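Long-range contacts in NADP-dependent 2-hydroxyacid dehydrogenase (Rhizobium etli, PDB 4XCV), which probably catalyses the NADP(H)-dependent interconversion of 2-hydroxy acids and 2-oxo acids, and binds NADPH: residues A256-F261 with F279-A285; E47-A51 with I301-E305; L191-L197 with L215-R220. All blocks are in the same frame, centred on the assembly; numbering follows the deposited sequence. Where two conformers were deposited one is given.

Contact 1: residues A256-F261 with F279-A285. With NDP (NADPH dihydro-nicotinamide-adenine-dinucleotide phosphate), chain B.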
loop_
_atom_site.group_PDB
_atom_site.type_symbol
_atom_site.label_atom_id
_atom_site.label_comp_id
_atom_site.label_asym_id
_atom_site.label_seq_id
_atom_site.Cartn_x
_atom_site.Cartn_y
_atom_site.Cartn_z
ATOM N N ALA A 256 -5.074 7.950 -12.810
ATOM C CA ALA A 256 -6.292 7.805 -12.001
ATOM C C ALA A 256 -6.389 6.408 -11.461
ATOM O O ALA A 256 -5.820 5.468 -11.993
ATOM C CB ALA A 256 -7.539 8.146 -12.814
ATOM N N SER A 257 -7.161 6.262 -10.385
ATOM C CA SER A 257 -7.607 4.960 -9.913
ATOM C C SER A 257 -9.077 5.057 -9.633
ATOM O O SER A 257 -9.525 5.939 -8.890
ATOM C CB SER A 257 -6.902 4.540 -8.622
ATOM O OG SER A 257 -5.519 4.349 -8.860
ATOM N N LEU A 258 -9.851 4.127 -10.205
ATOM C CA LEU A 258 -11.295 4.177 -10.113
ATOM C C LEU A 258 -11.878 2.851 -9.729
ATOM O O LEU A 258 -11.583 1.849 -10.375
ATOM C CB LEU A 258 -11.876 4.599 -11.470
ATOM C CG LEU A 258 -11.382 5.930 -12.040
ATOM C CD1 LEU A 258 -11.780 6.114 -13.494
ATOM C CD2 LEU A 258 -11.850 7.139 -11.248
ATOM N N ASP A 259 -12.704 2.837 -8.686
ATOM C CA ASP A 259 -13.465 1.651 -8.319
ATOM C C ASP A 259 -14.931 1.761 -8.679
ATOM O O ASP A 259 -15.673 0.762 -8.586
ATOM C CB ASP A 259 -13.416 1.435 -6.796
ATOM C CG ASP A 259 -13.984 0.113 -6.367
ATOM O OD1 ASP A 259 -13.505 -0.964 -6.803
ATOM O OD2 ASP A 259 -14.907 0.096 -5.518
ATOM N N VAL A 260 -15.367 2.959 -9.053
ATOM C CA VAL A 260 -16.781 3.249 -9.313
ATOM C C VAL A 260 -16.926 4.007 -10.601
ATOM O O VAL A 260 -16.031 4.731 -10.966
ATOM C CB VAL A 260 -17.412 4.015 -8.114
ATOM C CG1 VAL A 260 -17.411 3.151 -6.877
ATOM C CG2 VAL A 260 -16.662 5.320 -7.847
ATOM N N PHE A 261 -18.096 3.843 -11.247
ATOM C CA PHE A 261 -18.299 4.359 -12.602
ATOM C C PHE A 261 -19.700 4.871 -12.767
ATOM O O PHE A 261 -20.609 4.429 -12.089
ATOM C CB PHE A 261 -17.956 3.255 -13.641
ATOM C CG PHE A 261 -16.579 2.728 -13.449
ATOM C CD1 PHE A 261 -16.345 1.693 -12.572
ATOM C CD2 PHE A 261 -15.478 3.384 -13.995
ATOM C CE1 PHE A 261 -15.047 1.298 -12.269
ATOM C CE2 PHE A 261 -14.200 2.987 -13.704
ATOM C CZ PHE A 261 -13.978 1.957 -12.854
ATOM N N PHE A 279 -5.872 2.821 -13.271
ATOM C CA PHE A 279 -6.148 1.560 -12.623
ATOM C C PHE A 279 -7.630 1.468 -12.383
ATOM O O PHE A 279 -8.249 2.373 -11.829
ATOM C CB PHE A 279 -5.408 1.471 -11.273
ATOM C CG PHE A 279 -3.925 1.512 -11.385
ATOM C CD1 PHE A 279 -3.271 2.710 -11.428
ATOM C CD2 PHE A 279 -3.164 0.358 -11.404
ATOM C CE1 PHE A 279 -1.892 2.751 -11.527
ATOM C CE2 PHE A 279 -1.766 0.397 -11.464
ATOM C CZ PHE A 279 -1.140 1.603 -11.525
ATOM N N ILE A 280 -8.206 0.341 -12.837
ATOM C CA ILE A 280 -9.654 0.092 -12.692
ATOM C C ILE A 280 -9.835 -1.100 -11.803
ATOM O O ILE A 280 -9.247 -2.150 -12.009
ATOM C CB ILE A 280 -10.291 -0.223 -14.030
ATOM C CG1 ILE A 280 -10.462 1.079 -14.781
ATOM C CG2 ILE A 280 -11.630 -0.935 -13.861
ATOM C CD1 ILE A 280 -10.874 0.854 -16.204
ATOM N N THR A 281 -10.690 -0.952 -10.796
ATOM C CA THR A 281 -11.214 -2.106 -10.073
ATOM C C THR A 281 -12.722 -2.086 -10.246
ATOM O O THR A 281 -13.377 -1.019 -10.296
ATOM C CB THR A 281 -10.781 -2.194 -8.590
ATOM O OG1 THR A 281 -11.105 -0.972 -7.933
ATOM C CG2 THR A 281 -9.344 -2.454 -8.442
ATOM N N PRO A 282 -13.347 -3.274 -10.356
ATOM C CA PRO A 282 -14.752 -3.357 -10.789
ATOM C C PRO A 282 -15.697 -3.259 -9.582
ATOM O O PRO A 282 -16.466 -4.164 -9.299
ATOM C CB PRO A 282 -14.821 -4.752 -11.455
ATOM C CG PRO A 282 -13.830 -5.542 -10.608
ATOM C CD PRO A 282 -12.691 -4.601 -10.383
ATOM N N HIS A 283 -15.674 -2.123 -8.897
ATOM C CA HIS A 283 -16.489 -1.950 -7.726
ATOM C C HIS A 283 -16.330 -3.105 -6.754
ATOM O O HIS A 283 -17.300 -3.648 -6.267
ATOM C CB HIS A 283 -17.952 -1.655 -8.109
ATOM C CG HIS A 283 -18.703 -0.893 -7.048
ATOM N ND1 HIS A 283 -19.799 -0.100 -7.301
ATOM C CD2 HIS A 283 -18.476 -0.778 -5.708
ATOM C CE1 HIS A 283 -20.249 0.425 -6.178
ATOM N NE2 HIS A 283 -19.463 0.015 -5.188
ATOM N N ASP A 284 -15.057 -3.457 -6.478
ATOM C CA ASP A 284 -14.749 -4.507 -5.507
ATOM C C ASP A 284 -13.761 -3.994 -4.455
ATOM O O ASP A 284 -13.212 -4.815 -3.699
ATOM C CB ASP A 284 -14.320 -5.808 -6.181
ATOM C CG ASP A 284 -12.967 -5.748 -6.876
ATOM O OD1 ASP A 284 -12.307 -4.665 -6.790
ATOM O OD2 ASP A 284 -12.515 -6.790 -7.437
ATOM N N ALA A 285 -13.625 -2.685 -4.319
ATOM C CA ALA A 285 -12.720 -2.137 -3.263
ATOM C C ALA A 285 -13.204 -2.519 -1.869
ATOM O O ALA A 285 -12.396 -2.787 -0.981
ATOM C CB ALA A 285 -12.649 -0.640 -3.350
HETATM P PA NDP B . -20.129 9.376 5.702
HETATM O O1A NDP B . -19.613 8.849 7.005
HETATM O O2A NDP B . -21.579 9.792 5.560
HETATM O O5B NDP B . -19.185 10.603 5.300
HETATM C C5B NDP B . -19.529 11.404 4.165
HETATM C C4B NDP B . -18.514 12.519 4.084
HETATM O O4B NDP B . -18.763 13.248 2.885
HETATM C C3B NDP B . -18.622 13.478 5.246
HETATM O O3B NDP B . -17.312 13.940 5.635
HETATM C C2B NDP B . -19.425 14.590 4.626
HETATM O O2B NDP B . -19.221 15.903 5.216
HETATM C C1B NDP B . -18.867 14.602 3.204
HETATM N N9A NDP B . -19.740 15.283 2.246
HETATM C C8A NDP B . -21.002 14.915 1.947
HETATM N N7A NDP B . -21.544 15.840 1.096
HETATM C C5A NDP B . -20.592 16.804 0.917
HETATM C C6A NDP B . -20.569 18.019 0.232
HETATM N N6A NDP B . -21.602 18.418 -0.510
HETATM N N1A NDP B . -19.453 18.755 0.296
HETATM C C2A NDP B . -18.389 18.341 1.018
HETATM N N3A NDP B . -18.340 17.193 1.715
HETATM C C4A NDP B . -19.467 16.454 1.628
HETATM O O3 NDP B . -19.849 8.315 4.526
HETATM P PN NDP B . -18.753 7.141 4.450
HETATM O O1N NDP B . -17.425 7.761 4.727
HETATM O O2N NDP B . -19.129 6.016 5.291
HETATM O O5D NDP B . -18.914 6.686 2.948
HETATM C C5D NDP B . -18.756 7.626 1.876
HETATM C C4D NDP B . -19.376 6.988 0.627
HETATM O O4D NDP B . -18.564 5.915 0.172
HETATM C C3D NDP B . -20.724 6.351 0.823
HETATM O O3D NDP B . -21.782 7.324 0.748
HETATM C C2D NDP B . -20.804 5.317 -0.288
HETATM O O2D NDP B . -21.489 5.889 -1.429
HETATM C C1D NDP B . -19.373 5.096 -0.685
HETATM N N1N NDP B . -18.872 3.727 -0.537
HETATM C C2N NDP B . -18.258 3.095 -1.588
HETATM C C3N NDP B . -17.878 1.798 -1.510
HETATM C C7N NDP B . -17.193 1.122 -2.581
HETATM O O7N NDP B . -17.219 -0.132 -2.561
HETATM N N7N NDP B . -16.533 1.747 -3.539
HETATM C C4N NDP B . -18.052 1.052 -0.245
HETATM C C5N NDP B . -18.678 1.836 0.804
HETATM C C6N NDP B . -19.095 3.077 0.677
HETATM P P2B NDP B . -19.550 16.135 6.786
HETATM O O1X NDP B . -19.483 17.615 6.975
HETATM O O2X NDP B . -20.937 15.555 7.006
HETATM O O3X NDP B . -18.559 15.358 7.552
#
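D259 and T281 meet where two neighbouring parallel strands of the nucleotide-binding sheet run out, and this end is the dense one. The D259 carboxylate reaches across because CG lies anti to the backbone N (chi1 -171°). Its OD1 takes the T281 OG1 hydroxyl at 2.7 Å on the anti side and the D284 N amide at 3.0 Å on the syn side. A285 N adds weak bonds to both carboxylate oxygens, and A285 CB packs against the same group. OD2 receives the carboxamide N7N of NADPH at 3.0 Å in a nearly straight bond (171°).

The cofactor side is more open. There the partly exposed H283 has V260 CG1 over one face of its imidazole, 4.0 Å from the centroid, while the ring edge looks toward O7N of the cofactor. Its ND1 is bonded to E264, a histidine–glutamate pairing as in the catalytic sites of D-2-hydroxyacid dehydrogenases.

Side-chain contacts are fewer along the buried strands, where a parallel ladder holds the backbones, with F279 N to A256 O at 2.9 Å and T281 N to L258 O at 3.0 Å. S257 OG, bonded to Q110 and H114, lies obliquely by the F279 ring. Beyond the strand end F261 folds back, CZ 3.9 Å from I280 CG2. The second subunit covers the turn at P282 and D284. D259 joins the 281-285 segment to the carboxamide, which is consistent with it helping to place the nicotinamide.

Contact 2: residues E47-A51 with I301-E305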
loop_
_atom_site.group_PDB
_atom_site.type_symbol
_atom_site.label_atom_id
_atom_site.label_comp_id
_atom_site.label_asym_id
_atom_site.label_seq_id
_atom_site.Cartn_x
_atom_site.Cartn_y
_atom_site.Cartn_z
ATOM N N GLU A 47 -48.398 -5.344 10.540
ATOM C CA GLU A 47 -47.635 -5.374 11.791
ATOM C C GLU A 47 -46.153 -5.068 11.595
ATOM O O GLU A 47 -45.442 -4.931 12.564
ATOM C CB GLU A 47 -47.784 -6.719 12.485
ATOM C CG GLU A 47 -49.238 -7.080 12.799
ATOM C CD GLU A 47 -49.823 -6.264 13.928
ATOM O OE1 GLU A 47 -49.116 -5.390 14.469
ATOM O OE2 GLU A 47 -51.002 -6.491 14.286
ATOM N N THR A 48 -45.711 -4.950 10.353
ATOM C CA THR A 48 -44.295 -4.833 10.074
ATOM C C THR A 48 -43.703 -3.565 10.659
ATOM O O THR A 48 -44.225 -2.500 10.425
ATOM C CB THR A 48 -44.087 -4.884 8.549
ATOM O OG1 THR A 48 -44.788 -6.026 8.033
ATOM C CG2 THR A 48 -42.575 -4.928 8.229
ATOM N N GLU A 49 -42.617 -3.730 11.411
ATOM C CA GLU A 49 -41.898 -2.641 12.102
ATOM C C GLU A 49 -40.669 -2.193 11.360
ATOM O O GLU A 49 -40.306 -1.009 11.429
ATOM C CB GLU A 49 -41.425 -3.110 13.496
ATOM C CG GLU A 49 -42.515 -3.613 14.379
ATOM C CD GLU A 49 -41.974 -4.020 15.701
ATOM O OE1 GLU A 49 -41.281 -5.041 15.827
ATOM O OE2 GLU A 49 -42.205 -3.226 16.629
ATOM N N TYR A 50 -39.942 -3.133 10.760
ATOM C CA TYR A 50 -38.633 -2.831 10.178
ATOM C C TYR A 50 -38.612 -3.303 8.745
ATOM O O TYR A 50 -39.089 -4.422 8.442
ATOM C CB TYR A 50 -37.523 -3.534 10.962
ATOM C CG TYR A 50 -37.621 -3.360 12.453
ATOM C CD1 TYR A 50 -37.550 -2.093 13.030
ATOM C CD2 TYR A 50 -37.787 -4.438 13.282
ATOM C CE1 TYR A 50 -37.641 -1.929 14.402
ATOM C CE2 TYR A 50 -37.859 -4.287 14.654
ATOM C CZ TYR A 50 -37.807 -3.034 15.220
ATOM O OH TYR A 50 -37.864 -2.874 16.595
ATOM N N ALA A 51 -38.029 -2.498 7.856
ATOM C CA ALA A 51 -37.873 -2.860 6.452
ATOM C C ALA A 51 -36.427 -2.654 6.054
ATOM O O ALA A 51 -35.868 -1.560 6.275
ATOM C CB ALA A 51 -38.774 -2.046 5.579
ATOM N N ILE A 301 -31.590 -3.279 15.485
ATOM C CA ILE A 301 -32.898 -3.642 16.072
ATOM C C ILE A 301 -32.723 -3.886 17.560
ATOM O O ILE A 301 -33.594 -3.433 18.340
ATOM C CB ILE A 301 -33.470 -4.872 15.341
ATOM C CG1 ILE A 301 -33.965 -4.464 13.974
ATOM C CG2 ILE A 301 -34.628 -5.499 16.137
ATOM C CD1 ILE A 301 -34.363 -5.633 13.064
ATOM N N ALA A 302 -31.657 -4.604 17.953
ATOM C CA ALA A 302 -31.453 -4.883 19.390
ATOM C C ALA A 302 -31.304 -3.570 20.154
ATOM O O ALA A 302 -31.909 -3.409 21.210
ATOM C CB ALA A 302 -30.242 -5.769 19.600
ATOM N N ARG A 303 -30.510 -2.641 19.631
ATOM C CA ARG A 303 -30.366 -1.338 20.299
ATOM C C ARG A 303 -31.712 -0.658 20.399
ATOM O O ARG A 303 -32.098 -0.170 21.462
ATOM C CB ARG A 303 -29.446 -0.438 19.511
ATOM C CG ARG A 303 -27.997 -0.836 19.586
ATOM C CD ARG A 303 -27.141 0.044 18.697
ATOM N NE ARG A 303 -27.208 1.437 19.122
ATOM C CZ ARG A 303 -26.446 1.969 20.052
ATOM N NH1 ARG A 303 -25.508 1.261 20.698
ATOM N NH2 ARG A 303 -26.660 3.244 20.437
ATOM N N PHE A 304 -32.433 -0.628 19.285
ATOM C CA PHE A 304 -33.751 0.052 19.241
ATOM C C PHE A 304 -34.731 -0.536 20.270
ATOM O O PHE A 304 -35.435 0.200 20.978
ATOM C CB PHE A 304 -34.339 -0.056 17.841
ATOM C CG PHE A 304 -35.550 0.809 17.592
ATOM C CD1 PHE A 304 -35.441 2.172 17.394
ATOM C CD2 PHE A 304 -36.782 0.240 17.464
ATOM C CE1 PHE A 304 -36.558 2.942 17.124
ATOM C CE2 PHE A 304 -37.906 1.011 17.161
ATOM C CZ PHE A 304 -37.786 2.347 16.987
ATOM N N GLU A 305 -34.715 -1.855 20.407
ATOM C CA GLU A 305 -35.613 -2.586 21.323
ATOM C C GLU A 305 -35.179 -2.493 22.798
ATOM O O GLU A 305 -35.993 -2.744 23.711
ATOM C CB GLU A 305 -35.808 -4.014 20.842
ATOM C CG GLU A 305 -36.594 -3.995 19.515
ATOM C CD GLU A 305 -36.913 -5.339 18.912
ATOM O OE1 GLU A 305 -36.389 -6.377 19.374
ATOM O OE2 GLU A 305 -37.653 -5.296 17.900
#
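Y50 carries nearly all of this contact, pushing its ring from the start of strand 50-54 into the last turn of helix 292-305. The apolar part is a sandwich. I301 lies over one ring face, its CG1 4.0 Å from the centroid and displaced toward the rim, and CD1 comes to 3.6 Å from Y50 CD2; the CB of the preceding E49 covers the opposite face. F304 meets the tyrosine obliquely, ring planes at 84°, with CD2 3.8 Å from Y50 CE1.

Strand 50-54 is the middle strand of the five-stranded parallel sheet, between 8-12 and 69-72, and the last helix of the chain packs against this sheet; F71 and V8 also touch I301.

The polar part is one hydrogen bond, Y50 OH giving its proton to E305 OE2 at 2.8 Å. The phenol meets the anti side of that oxygen, some 20° out of the carboxylate plane, at the end of an extended glutamate chain. Two like charges approach here as well, E49 OE1 standing 4.2 Å from E305 OE2. R5 forms salt bridges with both oxygens, R30 adds another to E305, and K68 pairs with E49 OE2.

Contact 3: residues L191-L197 with L215-R220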
loop_
_atom_site.group_PDB
_atom_site.type_symbol
_atom_site.label_atom_id
_atom_site.label_comp_id
_atom_site.label_asym_id
_atom_site.label_seq_id
_atom_site.Cartn_x
_atom_site.Cartn_y
_atom_site.Cartn_z
ATOM N N LEU A 191 -8.018 22.126 -3.488
ATOM C CA LEU A 191 -7.564 21.463 -4.726
ATOM C C LEU A 191 -6.166 21.899 -5.163
ATOM O O LEU A 191 -5.332 21.093 -5.582
ATOM C CB LEU A 191 -8.537 21.739 -5.878
ATOM C CG LEU A 191 -9.917 21.087 -5.744
ATOM C CD1 LEU A 191 -10.854 21.638 -6.816
ATOM C CD2 LEU A 191 -9.832 19.600 -5.842
ATOM N N ALA A 192 -5.889 23.185 -4.987
ATOM C CA ALA A 192 -4.590 23.726 -5.378
ATOM C C ALA A 192 -3.411 23.178 -4.599
ATOM O O ALA A 192 -2.268 23.255 -5.084
ATOM C CB ALA A 192 -4.624 25.240 -5.249
ATOM N N LYS A 193 -3.680 22.625 -3.423
ATOM C CA LYS A 193 -2.679 21.979 -2.577
ATOM C C LYS A 193 -2.567 20.478 -2.776
ATOM O O LYS A 193 -1.713 19.862 -2.160
ATOM C CB LYS A 193 -3.048 22.201 -1.078
ATOM C CG LYS A 193 -2.992 23.621 -0.584
ATOM C CD LYS A 193 -3.608 23.815 0.806
ATOM C CE LYS A 193 -2.925 23.006 1.905
ATOM N NZ LYS A 193 -1.661 23.627 2.388
ATOM N N THR A 194 -3.449 19.904 -3.574
ATOM C CA THR A 194 -3.600 18.447 -3.678
ATOM C C THR A 194 -2.862 17.870 -4.901
ATOM O O THR A 194 -3.100 18.301 -6.019
ATOM C CB THR A 194 -5.083 18.074 -3.736
ATOM O OG1 THR A 194 -5.705 18.476 -2.521
ATOM C CG2 THR A 194 -5.275 16.606 -3.899
ATOM N N ASP A 195 -2.004 16.893 -4.631
ATOM C CA ASP A 195 -1.326 16.095 -5.676
ATOM C C ASP A 195 -2.127 14.830 -6.049
ATOM O O ASP A 195 -2.170 14.455 -7.209
ATOM C CB ASP A 195 0.055 15.690 -5.207
ATOM C CG ASP A 195 0.943 16.869 -4.919
ATOM O OD1 ASP A 195 1.103 17.756 -5.809
ATOM O OD2 ASP A 195 1.528 16.901 -3.802
ATOM N N ILE A 196 -2.650 14.140 -5.043
ATOM C CA ILE A 196 -3.505 12.964 -5.266
ATOM C C ILE A 196 -4.837 13.222 -4.581
ATOM O O ILE A 196 -4.894 13.372 -3.372
ATOM C CB ILE A 196 -2.849 11.663 -4.699
ATOM C CG1 ILE A 196 -1.432 11.421 -5.239
ATOM C CG2 ILE A 196 -3.802 10.496 -4.924
ATOM C CD1 ILE A 196 -0.803 10.175 -4.636
ATOM N N LEU A 197 -5.895 13.323 -5.389
ATOM C CA LEU A 197 -7.235 13.537 -4.868
ATOM C C LEU A 197 -7.842 12.166 -4.586
ATOM O O LEU A 197 -7.887 11.351 -5.503
ATOM C CB LEU A 197 -8.075 14.296 -5.890
ATOM C CG LEU A 197 -9.505 14.714 -5.492
ATOM C CD1 LEU A 197 -10.020 15.707 -6.553
ATOM C CD2 LEU A 197 -10.485 13.547 -5.280
ATOM N N LEU A 215 -12.700 20.961 -12.233
ATOM C CA LEU A 215 -12.081 20.539 -10.981
ATOM C C LEU A 215 -10.658 20.017 -11.223
ATOM O O LEU A 215 -9.728 20.348 -10.502
ATOM C CB LEU A 215 -12.962 19.500 -10.300
ATOM C CG LEU A 215 -12.455 18.971 -8.966
ATOM C CD1 LEU A 215 -13.616 18.725 -8.017
ATOM C CD2 LEU A 215 -11.614 17.726 -9.119
ATOM N N PHE A 216 -10.469 19.186 -12.252
ATOM C CA PHE A 216 -9.151 18.594 -12.477
ATOM C C PHE A 216 -8.088 19.638 -12.791
ATOM O O PHE A 216 -6.939 19.511 -12.380
ATOM C CB PHE A 216 -9.173 17.555 -13.604
ATOM C CG PHE A 216 -10.134 16.403 -13.369
ATOM C CD1 PHE A 216 -10.273 15.819 -12.132
ATOM C CD2 PHE A 216 -10.908 15.931 -14.405
ATOM C CE1 PHE A 216 -11.164 14.786 -11.939
ATOM C CE2 PHE A 216 -11.801 14.911 -14.223
ATOM C CZ PHE A 216 -11.928 14.334 -12.972
ATOM N N LYS A 217 -8.516 20.693 -13.487
ATOM C CA LYS A 217 -7.605 21.808 -13.805
ATOM C C LYS A 217 -7.202 22.626 -12.588
ATOM O O LYS A 217 -6.287 23.465 -12.706
ATOM C CB LYS A 217 -8.210 22.707 -14.881
ATOM C CG LYS A 217 -8.230 22.085 -16.270
ATOM C CD LYS A 217 -9.039 22.928 -17.219
ATOM C CE LYS A 217 -9.478 22.146 -18.432
ATOM N NZ LYS A 217 -8.407 21.327 -19.052
ATOM N N LYS A 218 -7.876 22.428 -11.440
ATOM C CA LYS A 218 -7.523 23.137 -10.192
ATOM C C LYS A 218 -6.542 22.379 -9.302
ATOM O O LYS A 218 -5.976 22.948 -8.374
ATOM C CB LYS A 218 -8.788 23.455 -9.418
ATOM C CG LYS A 218 -9.597 24.550 -10.097
ATOM C CD LYS A 218 -10.877 24.783 -9.327
ATOM C CE LYS A 218 -11.773 25.825 -9.936
ATOM N NZ LYS A 218 -13.123 25.584 -9.339
ATOM N N LEU A 219 -6.284 21.115 -9.598
ATOM C CA LEU A 219 -5.341 20.328 -8.801
ATOM C C LEU A 219 -3.934 20.843 -8.985
ATOM O O LEU A 219 -3.613 21.511 -9.985
ATOM C CB LEU A 219 -5.415 18.857 -9.210
ATOM C CG LEU A 219 -6.702 18.165 -8.756
ATOM C CD1 LEU A 219 -6.872 16.803 -9.435
ATOM C CD2 LEU A 219 -6.753 18.018 -7.248
ATOM N N ARG A 220 -3.072 20.532 -8.027
ATOM C CA ARG A 220 -1.733 21.066 -8.038
ATOM C C ARG A 220 -0.965 20.617 -9.308
ATOM O O ARG A 220 -0.875 19.396 -9.568
ATOM C CB ARG A 220 -0.982 20.708 -6.760
ATOM C CG ARG A 220 0.398 21.318 -6.761
ATOM C CD ARG A 220 0.943 21.647 -5.396
ATOM N NE ARG A 220 1.136 20.482 -4.558
ATOM C CZ ARG A 220 1.459 20.561 -3.275
ATOM N NH1 ARG A 220 1.620 21.763 -2.707
ATOM N NH2 ARG A 220 1.623 19.463 -2.545
#
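D195 OD2 accepts both R220 NH2, at 2.9 Å across the contact, and the backbone amide of T142 on the adjoining strand 142-146. Its partner oxygen OD1 takes R220 NE at 3.0 Å, which completes a side-on, two-nitrogen salt bridge. Both bonds are nearly straight and lie in the guanidinium plane, yet they come down from above the carboxylate, whose plane is turned 31° from that of the arginine. R220 gets there with CG anti to its own backbone nitrogen (chi1 -178°) and a bend at chi3 (64°). That bend also lays the flat group beneath the K193 carbonyl, O standing over the guanidinium centre 3.4 Å from CZ. One backbone bond, R220 N to T194 O at 3.0 Å, fastens the same residue.

Behind this polar edge the leucines interlock. L191 sends CD1 to L215 CG at 3.8 Å and CD2 to L219 CD2 at 3.7 Å, while K218 CB adds to the same wall before its ammonium group turns off to salt bridges with D188 and E214. From the strand side L197 CD1 meets L215 CD2 at 3.6 Å, its side chain lying roughly at right angles to those of L215 and L219.

Strand 196-199 and helix 213-216 belong to a Rossmann-type beta-alpha-beta unit that goes on to strand 229-232; helix 187-192 leads into it. Because D195 is bound to both R220 and T142, the ion pair ties the segment after helix 213-216 to the starting ends of two inner strands, 142-146 and 196-199, and the pairing of charge should lower the cost of holding a buried carboxylate there.

From the N terminus, the chain first builds the five-stranded sheet, which 47-51 enters at strand 50-54, and contact 2 stays unclosed until helix 292-305 returns at the far end of the chain. Everything between belongs to that long loop, so contacts 1 and 3 both fall within it. Contact 3 closes first, across the short excursion from 191-197 to 215-220; contact 1 follows in series, from 256-261 to 279-285. These two share the seven-stranded nucleotide-binding sheet, with centres about 20 Å apart and no direct touch. Contact 2 lies about 35 Å from contact 1 and 45 Å from contact 3, centre to centre, joining the C-terminal helix to the other sheet.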